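Local coordinates for antigen MTB48, Mycobacterial protein (Mycobacterium smegmatis, PDB 4WJ1) that is exported by the mycobacterial ESX-1 type VII secretion system and is probably involved in DNA conjugation in the recipient strain, at residues R164-Q167 and S168-G172; R197-S200 and T201-A204; A256-Q259 and E260-E263. All blocks are in the same frame, centred on the assembly; numbering follows the deposited sequence.

Contact 1: residues R164-Q167 and S168-G172; sequences RDYQ and STLEG
Q167 and E171 form a polar i, i+4 pair on helix 154-178, one arm of the antiparallel helical hairpin in the PPE domain of EspB. Both side chains are extended beyond CG and cross at an angle. Q167 NE2 donates to E171 OE2 at 3.0 Å. The amide nitrogen reaches the oxygen from above the carboxylate plane, and the two flat groups are turned 73° apart. Their backbones are also joined, E171 N to Q167 O.

Y166 packs within the same turn. CG is anti to the backbone N (chi1 -159°), which carries the ring forward along the helix, and it meets T169 and L170 obliquely. CD1 lies 3.6 Å from T169 OG1, and CE1 lies 3.8 Å from T169 CG2. CE2 touches L170 CD2 at 3.6 Å. The Y166 hydroxyl is hydrogen-bonded to P27 O. L170 also leans on M206 and C210 of helix 187-230 and on F60 of helix 40-96.

On the backbone, R164 O and S168 N stand 4.5 Å apart, too far for a direct helical bond. A water fills in: it donates to R164 O at 2.7 Å and accepts from S168 N at 3.0 Å.

Contact 2: residues R197-S200 and T201-A204; sequences RRLS and TWWA
L199 packs against W202 and W203 on the inner side of helix 187-230, the second arm of the antiparallel helical hairpin in the PPE domain. These are i, i+3 and i, i+4 contacts along one helix. The apolar group comes first. L199 has CG anti to the backbone N (chi1 179°), which sends the branch forward along the helix to the indoles. CD1 does most of the touching. It lies 3.9 Å from W202 CE3, with the two side chains crossing, and 3.8 Å from W203 NE1. L199 and W203 run side by side and point the same way.

The aromatic contact is between the neighbouring indoles. The edge of the W202 ring faces W203, and W202 CZ3 sits 3.4 Å above the W203 ring plane, over its centre. W203 also meets H173 edge-to-face and F177, both on helix 154-178, and touches F60 and D64 of helix 40-96. It therefore lies where three helices converge. W202 turns its own NE1 to G281 O in the C-terminal tail of the chain.

The polar contacts are mainly backbone bonds. W202 N donates to R198 O at 2.9 Å, and W203 N to L199 O at 3.0 Å. The bond from A204 N to S200 O is weak. R197 and T201 lie alongside each other, but the R197 guanidinium has its salt bridge with E194, one turn back. S200 OG makes a weak bond to G174 O of helix 154-178. R197 O is shared: T201 N donates to it at 2.9 Å, and T201 OG1 adds a weak bond to the same oxygen at 3.1 Å.

Contact 3: residues A256-Q259 and E260-E263; sequences AMLQ and EQSE
Q259 and E263 are linked one turn apart by a side-chain hydrogen bond. Q259 NE2 donates to E263 OE2 at 3.1 Å, and the bond is nearly straight at 167°. The oxygen lies close to the plane of the amide. The nitrogen, in turn, stands above the carboxylate plane, and the two planes are 86° apart. Q259 bends at chi2 (62°), which turns its amide toward E263. E263 runs extended beyond CG, and the two side chains cross at an angle.

The Q259 amide has further partners. NE2 is also hydrogen-bonded to M137 O, and OE1 accepts from W139 N at the start of helix 139-147. Bonds at both ends of the amide fix its rotation. They also join the helix of this contact to the chain entering helix 139-147.

These are i, i+4 contacts along helix 248-272 of the PPE domain, near one end of the elongated helical molecule. Four backbone carbonyls are satisfied in regular alpha-helical fashion. E260 N donates to A256 O at 2.8 Å, and Q261 N to the carbonyl O of M257, a selenomethionine, at 2.9 Å. S262 N binds L258 O and E263 N binds Q259 O, both at 3.0 Å.

S262 is the buried residue of the group. Its OG is hydrogen-bonded to H231 NE2, just past the end of helix 187-230, and its side chain packs on W139 and A142. This places a polar atom inside a packed seam and gives it a partner there. L258 also leans on W139. It lies side by side with Q261, and the closest approach of these two side chains is L258 CD2 to Q261 OE1, at 3.8 Å.

Overall arrangement
From the N terminus the chain passes through helix 40-96, in the PE part, before reaching any of the contacts. Contact 1 then comes on helix 154-178, contact 2 on helix 187-230 and contact 3 on helix 248-272. All are local, within one helix, so none closes a loop, and they follow in series without nesting or crossing. Contacts 1 and 2 sit on consecutive antiparallel helices and touch, L170 CB against W203 O at 3.7 Å. Both also pack on F60 of helix 40-96, tying the PE and PPE parts together. Contact 3 is remote: its centre is about 43 Å from that of contact 1 and about 51 Å from that of contact 2.

Contact 1: residues R164-Q167 and S168-G172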
ATOM      1  N   ARG A 164      -6.493  -2.658  -7.197  1.00 32.71           N
ATOM      2  CA  ARG A 164      -6.033  -3.751  -8.037  1.00 36.02           C
ATOM      3  C   ARG A 164      -5.017  -3.255  -9.057  1.00 39.38           C
ATOM      4  O   ARG A 164      -3.992  -3.891  -9.293  1.00 40.79           O
ATOM      5  CB  ARG A 164      -7.201  -4.408  -8.754  1.00 29.74           C
ATOM      6  CG  ARG A 164      -6.806  -5.532  -9.691  1.00 33.22           C
ATOM      7  CD  ARG A 164      -7.954  -5.851 -10.635  1.00 42.08           C
ATOM      8  NE  ARG A 164      -8.191  -4.729 -11.536  1.00 50.41           N
ATOM      9  CZ  ARG A 164      -9.383  -4.370 -12.000  1.00 49.93           C
ATOM     10  NH1 ARG A 164     -10.467  -5.056 -11.650  1.00 48.70           N
ATOM     11  NH2 ARG A 164      -9.488  -3.319 -12.810  1.00 45.69           N
ATOM     12  N   ASP A 165      -5.288  -2.094  -9.634  1.00 34.80           N
ATOM     13  CA  ASP A 165      -4.458  -1.617 -10.723  1.00 34.20           C
ATOM     14  C   ASP A 165      -3.222  -0.917 -10.256  1.00 33.32           C
ATOM     15  O   ASP A 165      -2.323  -0.643 -11.052  1.00 36.67           O
ATOM     16  CB  ASP A 165      -5.251  -0.691 -11.605  1.00 34.11           C
ATOM     17  CG  ASP A 165      -6.321  -1.418 -12.361  1.00 39.71           C
ATOM     18  OD1 ASP A 165      -6.206  -2.637 -12.607  1.00 52.89           O
ATOM     19  OD2 ASP A 165      -7.279  -0.759 -12.721  1.00 39.28           O
ATOM     20  N   TYR A 166      -3.172  -0.630  -8.964  1.00 30.38           N
ATOM     21  CA  TYR A 166      -2.012   0.026  -8.390  1.00 28.54           C
ATOM     22  C   TYR A 166      -0.900  -0.989  -8.149  1.00 32.70           C
ATOM     23  O   TYR A 166       0.261  -0.626  -8.008  1.00 33.85           O
ATOM     24  CB  TYR A 166      -2.382   0.716  -7.089  1.00 27.21           C
ATOM     25  CG  TYR A 166      -1.425   1.813  -6.697  1.00 29.31           C
ATOM     26  CD1 TYR A 166      -1.120   2.836  -7.587  1.00 31.67           C
ATOM     27  CD2 TYR A 166      -0.841   1.840  -5.434  1.00 27.21           C
ATOM     28  CE1 TYR A 166      -0.255   3.848  -7.235  1.00 31.51           C
ATOM     29  CE2 TYR A 166       0.015   2.856  -5.072  1.00 30.21           C
ATOM     30  CZ  TYR A 166       0.301   3.856  -5.977  1.00 29.99           C
ATOM     31  OH  TYR A 166       1.144   4.876  -5.632  1.00 31.83           O
ATOM     32  N   GLN A 167      -1.280  -2.262  -8.094  1.00 33.46           N
ATOM     33  CA  GLN A 167      -0.333  -3.321  -7.836  1.00 35.68           C
ATOM     34  C   GLN A 167       0.765  -3.250  -8.874  1.00 38.23           C
ATOM     35  O   GLN A 167       1.946  -3.243  -8.542  1.00 46.29           O
ATOM     36  CB  GLN A 167      -1.010  -4.693  -7.864  1.00 31.72           C
ATOM     37  CG  GLN A 167      -0.070  -5.810  -8.290  1.00 34.18           C
ATOM     38  CD  GLN A 167      -0.439  -7.156  -7.693  1.00 40.99           C
ATOM     39  OE1 GLN A 167      -1.616  -7.436  -7.430  1.00 36.72           O
ATOM     40  NE2 GLN A 167       0.575  -7.991  -7.442  1.00 33.78           N
ATOM     41  N   SER A 168       0.374  -3.154 -10.137  1.00 39.76           N
ATOM     42  CA  SER A 168       1.361  -3.116 -11.200  1.00 38.63           C
ATOM     43  C   SER A 168       2.184  -1.823 -11.129  1.00 36.42           C
ATOM     44  O   SER A 168       3.331  -1.792 -11.547  1.00 37.99           O
ATOM     45  CB  SER A 168       0.688  -3.249 -12.561  1.00 31.32           C
ATOM     46  OG  SER A 168       0.416  -1.973 -13.077  1.00 46.19           O
ATOM     47  N   THR A 169       1.600  -0.756 -10.592  1.00 37.80           N
ATOM     48  CA  THR A 169       2.348   0.478 -10.410  1.00 29.29           C
ATOM     49  C   THR A 169       3.500   0.283  -9.447  1.00 31.67           C
ATOM     50  O   THR A 169       4.628   0.689  -9.721  1.00 35.74           O
ATOM     51  CB  THR A 169       1.477   1.606  -9.866  1.00 26.44           C
ATOM     52  OG1 THR A 169       0.327   1.766 -10.693  1.00 34.31           O
ATOM     53  CG2 THR A 169       2.265   2.893  -9.881  1.00 28.28           C
ATOM     54  N   LEU A 170       3.199  -0.322  -8.302  1.00 26.74           N
ATOM     55  CA  LEU A 170       4.200  -0.521  -7.273  1.00 30.97           C
ATOM     56  C   LEU A 170       5.255  -1.534  -7.706  1.00 34.01           C
ATOM     57  O   LEU A 170       6.427  -1.349  -7.429  1.00 37.13           O
ATOM     58  CB  LEU A 170       3.548  -0.957  -5.971  1.00 26.72           C
ATOM     59  CG  LEU A 170       2.694   0.145  -5.355  1.00 26.20           C
ATOM     60  CD1 LEU A 170       2.298  -0.210  -3.941  1.00 26.27           C
ATOM     61  CD2 LEU A 170       3.384   1.506  -5.422  1.00 25.95           C
ATOM     62  N   GLU A 171       4.850  -2.586  -8.405  1.00 33.63           N
ATOM     63  CA  GLU A 171       5.825  -3.516  -8.969  1.00 33.62           C
ATOM     64  C   GLU A 171       6.756  -2.778  -9.917  1.00 36.17           C
ATOM     65  O   GLU A 171       7.975  -2.965  -9.890  1.00 42.14           O
ATOM     66  CB  GLU A 171       5.121  -4.647  -9.704  1.00 38.78           C
ATOM     67  CG  GLU A 171       4.288  -5.512  -8.797  1.00 38.40           C
ATOM     68  CD  GLU A 171       3.514  -6.542  -9.559  1.00 48.69           C
ATOM     69  OE1 GLU A 171       3.323  -6.344 -10.781  1.00 61.96           O
ATOM     70  OE2 GLU A 171       3.105  -7.548  -8.938  1.00 44.41           O
ATOM     71  N   GLY A 172       6.173  -1.923 -10.751  1.00 34.84           N
ATOM     72  CA  GLY A 172       6.952  -1.102 -11.660  1.00 33.83           C
ATOM     73  C   GLY A 172       7.866  -0.173 -10.888  1.00 39.31           C
ATOM     74  O   GLY A 172       9.040   0.006 -11.222  1.00 41.17           O
TER
HETATM   75  O   HOH W   1      -2.196  -4.204 -11.329  1.00 52.34           O

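Contact 2: residues R197-S200 and T201-A204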
ATOM      1  N   ARG A 197      18.065  -3.975  -3.413  1.00 34.53           N
ATOM      2  CA  ARG A 197      17.331  -5.199  -3.668  1.00 37.79           C
ATOM      3  C   ARG A 197      16.229  -5.376  -2.628  1.00 37.17           C
ATOM      4  O   ARG A 197      15.134  -5.823  -2.941  1.00 40.69           O
ATOM      5  CB  ARG A 197      18.259  -6.404  -3.661  1.00 44.52           C
ATOM      6  CG  ARG A 197      17.565  -7.681  -4.092  1.00 56.85           C
ATOM      7  CD  ARG A 197      18.321  -8.925  -3.624  1.00 67.88           C
ATOM      8  NE  ARG A 197      18.516  -8.956  -2.171  1.00 70.79           N
ATOM      9  CZ  ARG A 197      17.542  -9.144  -1.279  1.00 71.64           C
ATOM     10  NH1 ARG A 197      16.269  -9.306  -1.667  1.00 64.42           N
ATOM     11  NH2 ARG A 197      17.844  -9.159   0.014  1.00 71.82           N
ATOM     12  N   ARG A 198      16.520  -5.004  -1.390  1.00 38.32           N
ATOM     13  CA  ARG A 198      15.528  -5.116  -0.337  1.00 34.58           C
ATOM     14  C   ARG A 198      14.364  -4.192  -0.612  1.00 34.16           C
ATOM     15  O   ARG A 198      13.210  -4.604  -0.510  1.00 40.74           O
ATOM     16  CB  ARG A 198      16.133  -4.796   1.022  1.00 31.74           C
ATOM     17  CG  ARG A 198      17.113  -5.838   1.503  1.00 33.81           C
ATOM     18  CD  ARG A 198      17.400  -5.696   2.983  1.00 39.13           C
ATOM     19  NE  ARG A 198      18.578  -6.476   3.346  1.00 54.24           N
ATOM     20  CZ  ARG A 198      19.794  -5.952   3.425  1.00 55.63           C
ATOM     21  NH1 ARG A 198      19.948  -4.651   3.174  1.00 46.83           N
ATOM     22  NH2 ARG A 198      20.839  -6.715   3.759  1.00 57.96           N
ATOM     23  N   LEU A 199      14.674  -2.948  -0.964  1.00 30.93           N
ATOM     24  CA  LEU A 199      13.652  -1.934  -1.146  1.00 32.18           C
ATOM     25  C   LEU A 199      12.833  -2.241  -2.388  1.00 41.75           C
ATOM     26  O   LEU A 199      11.599  -2.149  -2.381  1.00 40.15           O
ATOM     27  CB  LEU A 199      14.280  -0.549  -1.240  1.00 28.21           C
ATOM     28  CG  LEU A 199      13.244   0.560  -1.454  1.00 29.39           C
ATOM     29  CD1 LEU A 199      12.170   0.499  -0.386  1.00 27.58           C
ATOM     30  CD2 LEU A 199      13.918   1.941  -1.483  1.00 27.91           C
ATOM     31  N   SER A 200      13.538  -2.624  -3.448  1.00 36.60           N
ATOM     32  CA  SER A 200      12.911  -3.062  -4.688  1.00 36.62           C
ATOM     33  C   SER A 200      11.975  -4.255  -4.469  1.00 41.67           C
ATOM     34  O   SER A 200      10.869  -4.296  -4.982  1.00 41.32           O
ATOM     35  CB  SER A 200      13.983  -3.414  -5.714  1.00 39.36           C
ATOM     36  OG  SER A 200      13.491  -4.349  -6.644  1.00 55.11           O
ATOM     37  N   THR A 201      12.421  -5.229  -3.694  1.00 41.41           N
ATOM     38  CA  THR A 201      11.610  -6.402  -3.444  1.00 31.75           C
ATOM     39  C   THR A 201      10.408  -6.047  -2.587  1.00 37.97           C
ATOM     40  O   THR A 201       9.336  -6.630  -2.722  1.00 38.50           O
ATOM     41  CB  THR A 201      12.459  -7.488  -2.785  1.00 32.71           C
ATOM     42  OG1 THR A 201      13.199  -8.138  -3.815  1.00 48.24           O
ATOM     43  CG2 THR A 201      11.622  -8.530  -2.078  1.00 32.56           C
ATOM     44  N   TRP A 202      10.591  -5.070  -1.711  1.00 33.50           N
ATOM     45  CA  TRP A 202       9.542  -4.691  -0.794  1.00 35.37           C
ATOM     46  C   TRP A 202       8.416  -3.973  -1.548  1.00 35.14           C
ATOM     47  O   TRP A 202       7.241  -4.182  -1.278  1.00 32.10           O
ATOM     48  CB  TRP A 202      10.112  -3.815   0.306  1.00 29.37           C
ATOM     49  CG  TRP A 202       9.102  -3.235   1.221  1.00 31.53           C
ATOM     50  CD1 TRP A 202       8.604  -3.795   2.354  1.00 35.23           C
ATOM     51  CD2 TRP A 202       8.481  -1.953   1.099  1.00 32.44           C
ATOM     52  NE1 TRP A 202       7.696  -2.945   2.947  1.00 40.47           N
ATOM     53  CE2 TRP A 202       7.603  -1.806   2.191  1.00 34.36           C
ATOM     54  CE3 TRP A 202       8.577  -0.917   0.166  1.00 33.26           C
ATOM     55  CZ2 TRP A 202       6.835  -0.663   2.385  1.00 34.91           C
ATOM     56  CZ3 TRP A 202       7.810   0.223   0.356  1.00 31.60           C
ATOM     57  CH2 TRP A 202       6.952   0.341   1.462  1.00 30.68           C
ATOM     58  N   TRP A 203       8.792  -3.138  -2.503  1.00 32.77           N
ATOM     59  CA  TRP A 203       7.815  -2.461  -3.328  1.00 35.71           C
ATOM     60  C   TRP A 203       6.949  -3.481  -4.057  1.00 39.06           C
ATOM     61  O   TRP A 203       5.736  -3.326  -4.122  1.00 40.83           O
ATOM     62  CB  TRP A 203       8.500  -1.524  -4.309  1.00 27.51           C
ATOM     63  CG  TRP A 203       8.758  -0.178  -3.730  1.00 27.03           C
ATOM     64  CD1 TRP A 203       9.957   0.449  -3.637  1.00 32.84           C
ATOM     65  CD2 TRP A 203       7.789   0.726  -3.168  1.00 41.00           C
ATOM     66  NE1 TRP A 203       9.810   1.684  -3.050  1.00 36.87           N
ATOM     67  CE2 TRP A 203       8.487   1.880  -2.754  1.00 36.39           C
ATOM     68  CE3 TRP A 203       6.397   0.676  -2.985  1.00 34.44           C
ATOM     69  CZ2 TRP A 203       7.848   2.972  -2.161  1.00 34.43           C
ATOM     70  CZ3 TRP A 203       5.767   1.756  -2.382  1.00 27.27           C
ATOM     71  CH2 TRP A 203       6.488   2.889  -1.985  1.00 31.98           C
ATOM     72  N   ALA A 204       7.566  -4.533  -4.574  1.00 35.45           N
ATOM     73  CA  ALA A 204       6.814  -5.597  -5.212  1.00 33.52           C
ATOM     74  C   ALA A 204       5.868  -6.263  -4.216  1.00 38.48           C
ATOM     75  O   ALA A 204       4.749  -6.623  -4.572  1.00 40.67           O
ATOM     76  CB  ALA A 204       7.732  -6.604  -5.805  1.00 30.23           C
TER

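Contact 3: residues A256-Q259 and E260-E263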
ATOM      1  N   ALA A 256     -44.154 -13.061   6.687  1.00 42.99           N
ATOM      2  CA  ALA A 256     -43.211 -13.976   7.307  1.00 42.38           C
ATOM      3  C   ALA A 256     -42.152 -14.450   6.320  1.00 46.67           C
ATOM      4  O   ALA A 256     -40.955 -14.458   6.639  1.00 55.80           O
ATOM      5  CB  ALA A 256     -43.946 -15.155   7.889  1.00 45.85           C
HETATM    6  N   MSE A 257     -42.587 -14.841   5.128  1.00 41.12           N
HETATM    7  CA  MSE A 257     -41.666 -15.303   4.095  1.00 43.74           C
HETATM    8  C   MSE A 257     -40.642 -14.241   3.734  1.00 41.24           C
HETATM    9  O   MSE A 257     -39.450 -14.527   3.629  1.00 49.72           O
HETATM   10  CB  MSE A 257     -42.419 -15.721   2.840  1.00 40.51           C
HETATM   11  CG  MSE A 257     -42.972 -17.109   2.911  1.00 41.17           C
HETATM   12 SE   MSE A 257     -43.880 -17.507   1.254  0.62 46.08          SE
HETATM   13  CE  MSE A 257     -42.324 -17.397   0.090  1.00 40.29           C
ATOM     14  N   LEU A 258     -41.115 -13.016   3.557  1.00 39.28           N
ATOM     15  CA  LEU A 258     -40.237 -11.906   3.222  1.00 44.27           C
ATOM     16  C   LEU A 258     -39.303 -11.600   4.383  1.00 45.27           C
ATOM     17  O   LEU A 258     -38.135 -11.271   4.181  1.00 46.19           O
ATOM     18  CB  LEU A 258     -41.056 -10.675   2.833  1.00 41.32           C
ATOM     19  CG  LEU A 258     -41.865 -10.872   1.544  1.00 39.72           C
ATOM     20  CD1 LEU A 258     -43.073  -9.975   1.515  1.00 39.16           C
ATOM     21  CD2 LEU A 258     -40.983 -10.611   0.337  1.00 40.81           C
ATOM     22  N   GLN A 259     -39.814 -11.724   5.602  1.00 40.86           N
ATOM     23  CA  GLN A 259     -38.978 -11.519   6.773  1.00 41.76           C
ATOM     24  C   GLN A 259     -37.857 -12.559   6.822  1.00 43.37           C
ATOM     25  O   GLN A 259     -36.703 -12.226   7.116  1.00 45.35           O
ATOM     26  CB  GLN A 259     -39.817 -11.568   8.054  1.00 42.94           C
ATOM     27  CG  GLN A 259     -39.014 -11.355   9.325  1.00 41.61           C
ATOM     28  CD  GLN A 259     -38.354  -9.995   9.376  1.00 48.52           C
ATOM     29  OE1 GLN A 259     -38.790  -9.056   8.715  1.00 53.16           O
ATOM     30  NE2 GLN A 259     -37.284  -9.886  10.156  1.00 44.91           N
ATOM     31  N   GLU A 260     -38.184 -13.814   6.515  1.00 39.97           N
ATOM     32  CA  GLU A 260     -37.152 -14.847   6.525  1.00 43.49           C
ATOM     33  C   GLU A 260     -36.179 -14.639   5.350  1.00 44.43           C
ATOM     34  O   GLU A 260     -34.980 -14.875   5.494  1.00 53.38           O
ATOM     35  CB  GLU A 260     -37.746 -16.265   6.504  1.00 52.92           C
ATOM     36  CG  GLU A 260     -36.668 -17.337   6.755  1.00 66.18           C
ATOM     37  CD  GLU A 260     -37.171 -18.778   6.938  1.00 75.73           C
ATOM     38  OE1 GLU A 260     -38.390 -19.035   6.874  1.00 71.96           O
ATOM     39  OE2 GLU A 260     -36.315 -19.662   7.187  1.00 84.71           O
ATOM     40  N   GLN A 261     -36.670 -14.160   4.208  1.00 41.97           N
ATOM     41  CA  GLN A 261     -35.775 -13.777   3.117  1.00 41.83           C
ATOM     42  C   GLN A 261     -34.752 -12.748   3.567  1.00 44.73           C
ATOM     43  O   GLN A 261     -33.563 -12.859   3.253  1.00 45.34           O
ATOM     44  CB  GLN A 261     -36.552 -13.208   1.943  1.00 40.24           C
ATOM     45  CG  GLN A 261     -37.006 -14.240   0.958  1.00 54.41           C
ATOM     46  CD  GLN A 261     -38.007 -13.671  -0.034  1.00 58.36           C
ATOM     47  OE1 GLN A 261     -37.825 -12.556  -0.530  1.00 59.17           O
ATOM     48  NE2 GLN A 261     -39.071 -14.434  -0.327  1.00 52.68           N
ATOM     49  N   SER A 262     -35.223 -11.735   4.285  1.00 37.09           N
ATOM     50  CA  SER A 262     -34.350 -10.671   4.727  1.00 36.76           C
ATOM     51  C   SER A 262     -33.312 -11.196   5.705  1.00 44.61           C
ATOM     52  O   SER A 262     -32.118 -10.940   5.554  1.00 46.78           O
ATOM     53  CB  SER A 262     -35.149  -9.567   5.380  1.00 37.18           C
ATOM     54  OG  SER A 262     -34.284  -8.583   5.908  1.00 46.31           O
ATOM     55  N   GLU A 263     -33.773 -11.932   6.707  1.00 40.39           N
ATOM     56  CA  GLU A 263     -32.879 -12.458   7.715  1.00 40.12           C
ATOM     57  C   GLU A 263     -31.803 -13.321   7.081  1.00 46.33           C
ATOM     58  O   GLU A 263     -30.613 -13.170   7.384  1.00 50.53           O
ATOM     59  CB  GLU A 263     -33.665 -13.249   8.749  1.00 40.09           C
ATOM     60  CG  GLU A 263     -34.463 -12.360   9.658  1.00 41.75           C
ATOM     61  CD  GLU A 263     -35.378 -13.147  10.553  1.00 53.11           C
ATOM     62  OE1 GLU A 263     -35.385 -14.397  10.431  1.00 53.23           O
ATOM     63  OE2 GLU A 263     -36.089 -12.518  11.367  1.00 58.79           O
TER